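Side-chain contacts in proline dehydrogenase (Bradyrhizobium japonicum USDA 110, PDB 3HAZ), which probably oxidises proline to glutamate in two steps, through an FAD-dependent proline dehydrogenase and an NAD-dependent 1-pyrroline-5-carboxylate dehydrogenase joined in one chain: residues A[583-588]-A[616-621]; A[427-432]-A[438-443]. All blocks are in the same frame, centred on the assembly; numbering follows the deposited sequence.

Contact 1: A[583-588]-A[616-621]; sequences HLLESR and DFCRYY. With SO4 (sulfate ion), chain H.
Arg619 and Glu586 make the polar link between 583-588 and 616-621. Both terminal nitrogens of the guanidinium converge on a single carboxylate oxygen: NH1 of Arg619 lies 2.6 Å from OE2 of Glu586, and NH2 of Arg619 lies 2.7 Å from the same OE2. This is an end-on salt bridge with two hydrogen bonds, each clearly bent because one acceptor serves both donors. OE2 sits at the guanidinium edge, close to its plane, while the carboxylate is turned 66° from that plane. An extended arginine chain from CG to NE (chi3 180°) carries the charged end across the gap between helices. The other carboxylate oxygen, OE1, accepts from the backbone N of Arg517. An alanine in place of Arg619 takes away both donors to OE2, which would probably leave the carboxylate of Glu586 without its countercharge on this side and freer to turn about OE1, still bonded to Arg517.

The two segments belong to helices 571-587 and 604-629 of the aldehyde dehydrogenase part, antiparallel neighbours whose local axes pass 10.4 Å apart at an angle of 159°.

Apolar contact is sparse: CD1 of Leu585 meets SG of Cys618 at 4.1 Å. Helix 664-675 packs against both residues, through Leu667 and Thr671.

A sulfate, probably from the crystallisation liquor, binds where helix 571-587 ends. Arg588 holds it with two nearly straight bonds, NE to sulfate O2 at 3.1 Å and NH1 to sulfate O4 at 2.9 Å, with the sulfur in the guanidinium plane. OG of Ser587 adds a hydrogen bond to sulfate O1 at 2.9 Å, and NH1 of Arg588 also forms a salt bridge with Glu701.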
loop_
_atom_site.group_PDB
_atom_site.type_symbol
_atom_site.label_atom_id
_atom_site.label_comp_id
_atom_site.label_asym_id
_atom_site.label_seq_id
_atom_site.Cartn_x
_atom_site.Cartn_y
_atom_site.Cartn_z
ATOM N N HIS A 583 10.086 -31.208 17.844
ATOM C CA HIS A 583 10.010 -30.861 19.259
ATOM C C HIS A 583 10.541 -31.978 20.168
ATOM O O HIS A 583 11.285 -31.724 21.115
ATOM C CB HIS A 583 8.576 -30.506 19.647
ATOM C CG HIS A 583 8.374 -30.361 21.121
ATOM N ND1 HIS A 583 8.828 -29.269 21.830
ATOM C CD2 HIS A 583 7.776 -31.175 22.023
ATOM C CE1 HIS A 583 8.516 -29.416 23.105
ATOM N NE2 HIS A 583 7.875 -30.562 23.249
ATOM N N LEU A 584 10.157 -33.215 19.874
ATOM C CA LEU A 584 10.544 -34.351 20.708
ATOM C C LEU A 584 12.043 -34.645 20.566
ATOM O O LEU A 584 12.713 -35.006 21.533
ATOM C CB LEU A 584 9.694 -35.586 20.373
ATOM C CG LEU A 584 8.202 -35.509 20.757
ATOM C CD1 LEU A 584 7.408 -36.707 20.238
ATOM C CD2 LEU A 584 8.009 -35.359 22.271
ATOM N N LEU A 585 12.558 -34.476 19.353
ATOM C CA LEU A 585 13.976 -34.673 19.077
ATOM C C LEU A 585 14.860 -33.783 19.941
ATOM O O LEU A 585 15.782 -34.262 20.600
ATOM C CB LEU A 585 14.263 -34.401 17.599
ATOM C CG LEU A 585 13.854 -35.529 16.657
ATOM C CD1 LEU A 585 13.892 -35.072 15.209
ATOM C CD2 LEU A 585 14.748 -36.736 16.871
ATOM N N GLU A 586 14.580 -32.485 19.932
ATOM C CA GLU A 586 15.391 -31.533 20.685
ATOM C C GLU A 586 15.183 -31.738 22.177
ATOM O O GLU A 586 16.115 -31.631 22.975
ATOM C CB GLU A 586 15.040 -30.096 20.300
ATOM C CG GLU A 586 15.193 -29.791 18.825
ATOM C CD GLU A 586 15.423 -28.315 18.577
ATOM O OE1 GLU A 586 16.339 -27.740 19.205
ATOM O OE2 GLU A 586 14.688 -27.732 17.757
ATOM N N SER A 587 13.943 -32.036 22.541
ATOM C CA SER A 587 13.598 -32.331 23.920
ATOM C C SER A 587 14.386 -33.531 24.443
ATOM O O SER A 587 14.711 -33.597 25.625
ATOM C CB SER A 587 12.097 -32.597 24.036
ATOM O OG SER A 587 11.786 -33.100 25.319
ATOM N N ARG A 588 14.697 -34.473 23.555
ATOM C CA ARG A 588 15.422 -35.683 23.938
ATOM C C ARG A 588 16.809 -35.754 23.298
ATOM O O ARG A 588 17.358 -36.838 23.093
ATOM C CB ARG A 588 14.597 -36.926 23.593
ATOM C CG ARG A 588 13.229 -36.939 24.263
ATOM C CD ARG A 588 12.291 -37.976 23.657
ATOM N NE ARG A 588 10.957 -37.879 24.243
ATOM C CZ ARG A 588 9.912 -38.608 23.866
ATOM N NH1 ARG A 588 8.741 -38.444 24.464
ATOM N NH2 ARG A 588 10.036 -39.497 22.890
ATOM N N ASP A 616 15.763 -29.992 12.008
ATOM C CA ASP A 616 15.623 -29.025 10.917
ATOM C C ASP A 616 14.879 -29.650 9.729
ATOM O O ASP A 616 14.036 -29.006 9.100
ATOM C CB ASP A 616 16.997 -28.509 10.463
ATOM C CG ASP A 616 17.681 -27.609 11.506
ATOM O OD1 ASP A 616 17.014 -27.136 12.453
ATOM O OD2 ASP A 616 18.898 -27.363 11.364
ATOM N N PHE A 617 15.202 -30.899 9.406
ATOM C CA PHE A 617 14.515 -31.582 8.315
ATOM C C PHE A 617 13.005 -31.598 8.568
ATOM O O PHE A 617 12.215 -31.292 7.679
ATOM C CB PHE A 617 15.012 -33.016 8.149
ATOM C CG PHE A 617 16.162 -33.163 7.188
ATOM C CD1 PHE A 617 17.310 -33.845 7.564
ATOM C CD2 PHE A 617 16.089 -32.636 5.912
ATOM C CE1 PHE A 617 18.365 -33.990 6.687
ATOM C CE2 PHE A 617 17.142 -32.771 5.035
ATOM C CZ PHE A 617 18.280 -33.451 5.419
ATOM N N CYS A 618 12.615 -31.955 9.789
ATOM C CA CYS A 618 11.202 -32.046 10.145
ATOM C C CYS A 618 10.481 -30.708 9.980
ATOM O O CYS A 618 9.399 -30.640 9.390
ATOM C CB CYS A 618 11.037 -32.556 11.578
ATOM S SG CYS A 618 11.606 -34.251 11.850
ATOM N N ARG A 619 11.079 -29.643 10.503
ATOM C CA ARG A 619 10.433 -28.335 10.467
ATOM C C ARG A 619 10.405 -27.763 9.055
ATOM O O ARG A 619 9.424 -27.161 8.643
ATOM C CB ARG A 619 11.108 -27.362 11.436
ATOM C CG ARG A 619 11.047 -27.808 12.888
ATOM C CD ARG A 619 11.273 -26.658 13.858
ATOM N NE ARG A 619 11.198 -27.123 15.241
ATOM C CZ ARG A 619 12.255 -27.467 15.971
ATOM N NH1 ARG A 619 13.474 -27.381 15.453
ATOM N NH2 ARG A 619 12.093 -27.892 17.217
ATOM N N TYR A 620 11.482 -27.972 8.310
ATOM C CA TYR A 620 11.570 -27.468 6.949
ATOM C C TYR A 620 10.616 -28.197 5.998
ATOM O O TYR A 620 9.892 -27.564 5.226
ATOM C CB TYR A 620 13.007 -27.555 6.428
ATOM C CG TYR A 620 13.135 -27.083 4.997
ATOM C CD1 TYR A 620 13.063 -25.731 4.679
ATOM C CD2 TYR A 620 13.302 -27.991 3.964
ATOM C CE1 TYR A 620 13.172 -25.298 3.360
ATOM C CE2 TYR A 620 13.407 -27.569 2.649
ATOM C CZ TYR A 620 13.340 -26.224 2.355
ATOM O OH TYR A 620 13.441 -25.822 1.045
ATOM N N TYR A 621 10.609 -29.526 6.046
ATOM C CA TYR A 621 9.651 -30.262 5.228
ATOM C C TYR A 621 8.210 -29.971 5.660
ATOM O O TYR A 621 7.292 -29.944 4.832
ATOM C CB TYR A 621 9.948 -31.768 5.219
ATOM C CG TYR A 621 11.249 -32.102 4.524
ATOM C CD1 TYR A 621 11.709 -31.323 3.466
ATOM C CD2 TYR A 621 12.011 -33.198 4.915
ATOM C CE1 TYR A 621 12.905 -31.614 2.828
ATOM C CE2 TYR A 621 13.204 -33.500 4.279
ATOM C CZ TYR A 621 13.646 -32.703 3.238
ATOM O OH TYR A 621 14.832 -32.995 2.601
HETATM S S SO4 H . 9.323 -35.408 26.855
HETATM O O1 SO4 H . 9.155 -34.279 25.942
HETATM O O2 SO4 H . 10.656 -35.984 26.688
HETATM O O3 SO4 H . 9.156 -34.946 28.230
HETATM O O4 SO4 H . 8.320 -36.428 26.559
#

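Contact 2: A[427-432]-A[438-443]; sequences LYEQLA and IAYRTY
Within the beta-alpha-beta unit formed by strand 416-420, helix 425-434 and strand 440-448, this contact is where the helix packs back on the strand that follows it. The helix and strand segments run nearly antiparallel, at 157°, with their axes 10.5 Å apart. Tyr440 supplies the main surface. Its ring receives CB of Tyr428 over one face, 3.5 Å from the ring centroid and 4° off the normal, a well-centred CH-pi contact. The two tyrosine rings are roughly parallel but well displaced, with centroids 5.1 Å apart and little overlap. CG of Tyr440 stands between its backbone N and carbonyl carbon (chi1 65°), which lays the ring under the helix. There CB of Ala432 meets the ring edge, 4.2 Å from CE1 of Tyr440.

Deeper in, CD2 of Leu431 touches CG2 of Ile438 at 3.6 Å, the side chains crossing at about a right angle. Leu406 of helix 399-409 packs against both residues.

The hydroxyl of Tyr428 is hydrogen-bonded to the carbonyl oxygen of Thr396, an FAD-binding residue, so this packing adjoins the flavin site. Further along the strand Tyr443 touches FAD and its OH is hydrogen-bonded to Arg341. A helix packed outside a ring of parallel strands, with the cofactor bound by strand residues and the loops and helix starts beyond, is characteristic of the TIM-barrel-like fold of proline dehydrogenases.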
loop_
_atom_site.group_PDB
_atom_site.type_symbol
_atom_site.label_atom_id
_atom_site.label_comp_id
_atom_site.label_asym_id
_atom_site.label_seq_id
_atom_site.Cartn_x
_atom_site.Cartn_y
_atom_site.Cartn_z
ATOM N N LEU A 427 44.419 12.918 17.227
ATOM C CA LEU A 427 43.663 12.886 18.475
ATOM C C LEU A 427 44.587 13.002 19.694
ATOM O O LEU A 427 44.485 13.947 20.477
ATOM C CB LEU A 427 42.829 11.603 18.548
ATOM C CG LEU A 427 41.802 11.425 19.668
ATOM C CD1 LEU A 427 40.991 10.154 19.435
ATOM C CD2 LEU A 427 42.472 11.397 21.044
ATOM N N TYR A 428 45.497 12.049 19.850
ATOM C CA TYR A 428 46.312 12.003 21.065
ATOM C C TYR A 428 47.372 13.107 21.167
ATOM O O TYR A 428 47.719 13.528 22.268
ATOM C CB TYR A 428 46.915 10.611 21.270
ATOM C CG TYR A 428 45.892 9.613 21.765
ATOM C CD1 TYR A 428 45.390 8.625 20.926
ATOM C CD2 TYR A 428 45.408 9.677 23.071
ATOM C CE1 TYR A 428 44.441 7.711 21.380
ATOM C CE2 TYR A 428 44.457 8.776 23.535
ATOM C CZ TYR A 428 43.981 7.793 22.685
ATOM O OH TYR A 428 43.043 6.895 23.136
ATOM N N GLU A 429 47.874 13.578 20.029
ATOM C CA GLU A 429 48.765 14.738 20.023
ATOM C C GLU A 429 48.047 15.954 20.607
ATOM O O GLU A 429 48.605 16.683 21.424
ATOM C CB GLU A 429 49.246 15.052 18.606
ATOM C CG GLU A 429 50.366 14.154 18.111
ATOM C CD GLU A 429 50.830 14.529 16.715
ATOM O OE1 GLU A 429 50.158 15.363 16.067
ATOM O OE2 GLU A 429 51.864 13.988 16.267
ATOM N N GLN A 430 46.806 16.166 20.178
ATOM C CA GLN A 430 46.007 17.271 20.689
ATOM C C GLN A 430 45.693 17.072 22.170
ATOM O O GLN A 430 45.742 18.020 22.953
ATOM C CB GLN A 430 44.715 17.430 19.892
ATOM C CG GLN A 430 43.846 18.592 20.376
ATOM C CD GLN A 430 44.542 19.932 20.222
ATOM O OE1 GLN A 430 45.249 20.166 19.241
ATOM N NE2 GLN A 430 44.345 20.821 21.192
ATOM N N LEU A 431 45.371 15.838 22.546
ATOM C CA LEU A 431 45.093 15.522 23.943
ATOM C C LEU A 431 46.305 15.862 24.810
ATOM O O LEU A 431 46.169 16.359 25.927
ATOM C CB LEU A 431 44.732 14.039 24.107
ATOM C CG LEU A 431 44.307 13.608 25.514
ATOM C CD1 LEU A 431 42.914 14.151 25.846
ATOM C CD2 LEU A 431 44.334 12.092 25.657
ATOM N N ALA A 432 47.493 15.582 24.288
ATOM C CA ALA A 432 48.723 15.842 25.020
ATOM C C ALA A 432 48.953 17.340 25.135
ATOM O O ALA A 432 49.402 17.826 26.169
ATOM C CB ALA A 432 49.906 15.165 24.343
ATOM N N ILE A 438 48.966 13.728 30.682
ATOM C CA ILE A 438 48.363 12.562 30.046
ATOM C C ILE A 438 49.398 11.654 29.384
ATOM O O ILE A 438 50.329 12.118 28.731
ATOM C CB ILE A 438 47.274 12.973 29.040
ATOM C CG1 ILE A 438 45.963 13.239 29.779
ATOM C CG2 ILE A 438 47.066 11.892 27.997
ATOM C CD1 ILE A 438 45.531 12.092 30.675
ATOM N N ALA A 439 49.237 10.353 29.584
ATOM C CA ALA A 439 50.102 9.374 28.955
ATOM C C ALA A 439 49.323 8.540 27.944
ATOM O O ALA A 439 48.180 8.157 28.191
ATOM C CB ALA A 439 50.735 8.473 30.008
ATOM N N TYR A 440 49.943 8.275 26.801
ATOM C CA TYR A 440 49.409 7.304 25.859
ATOM C C TYR A 440 50.508 6.445 25.243
ATOM O O TYR A 440 51.598 6.924 24.925
ATOM C CB TYR A 440 48.545 7.962 24.783
ATOM C CG TYR A 440 49.251 8.912 23.844
ATOM C CD1 TYR A 440 49.366 10.268 24.146
ATOM C CD2 TYR A 440 49.765 8.462 22.633
ATOM C CE1 TYR A 440 49.996 11.147 23.277
ATOM C CE2 TYR A 440 50.390 9.326 21.756
ATOM C CZ TYR A 440 50.503 10.668 22.082
ATOM O OH TYR A 440 51.129 11.519 21.201
ATOM N N ARG A 441 50.205 5.161 25.106
ATOM C CA ARG A 441 51.118 4.182 24.552
ATOM C C ARG A 441 50.779 3.960 23.083
ATOM O O ARG A 441 49.610 3.819 22.721
ATOM C CB ARG A 441 50.973 2.863 25.319
ATOM C CG ARG A 441 51.912 1.751 24.866
ATOM C CD ARG A 441 51.754 0.531 25.764
ATOM N NE ARG A 441 51.829 0.906 27.171
ATOM C CZ ARG A 441 52.935 0.819 27.905
ATOM N NH1 ARG A 441 54.057 0.359 27.365
ATOM N NH2 ARG A 441 52.919 1.196 29.178
ATOM N N THR A 442 51.801 3.936 22.237
ATOM C CA THR A 442 51.600 3.677 20.818
ATOM C C THR A 442 52.178 2.310 20.468
ATOM O O THR A 442 53.346 2.028 20.746
ATOM C CB THR A 442 52.234 4.789 19.953
ATOM O OG1 THR A 442 51.637 6.044 20.297
ATOM C CG2 THR A 442 52.009 4.534 18.472
ATOM N N TYR A 443 51.343 1.449 19.896
ATOM C CA TYR A 443 51.794 0.126 19.485
ATOM C C TYR A 443 52.048 0.101 17.991
ATOM O O TYR A 443 51.291 0.686 17.207
ATOM C CB TYR A 443 50.748 -0.946 19.791
ATOM C CG TYR A 443 50.593 -1.352 21.236
ATOM C CD1 TYR A 443 51.211 -2.495 21.727
ATOM C CD2 TYR A 443 49.771 -0.629 22.095
ATOM C CE1 TYR A 443 51.040 -2.893 23.048
ATOM C CE2 TYR A 443 49.585 -1.021 23.414
ATOM C CZ TYR A 443 50.225 -2.148 23.885
ATOM O OH TYR A 443 50.046 -2.528 25.197
#

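How the contacts relate
Contact 2 comes first along the chain, in the proline dehydrogenase part, and both its segments precede those of contact 1 in the aldehyde dehydrogenase part. Their centres are 56 Å apart and their nearest atoms about 42 Å, on opposite sides of the chain's centre, and they have no helix, strand or sheet in common. The packing also differs in kind: 427-432 with 438-443 joins a helix to a strand of the parallel barrel sheet of the FAD-binding part, whereas 583-588 with 616-621 joins two helices, away from the FAD and NAD sites. This separation matches the two-enzyme organisation of the protein, in which each catalytic part has its own fold and its own bound dinucleotide, FAD or NAD, within one chain.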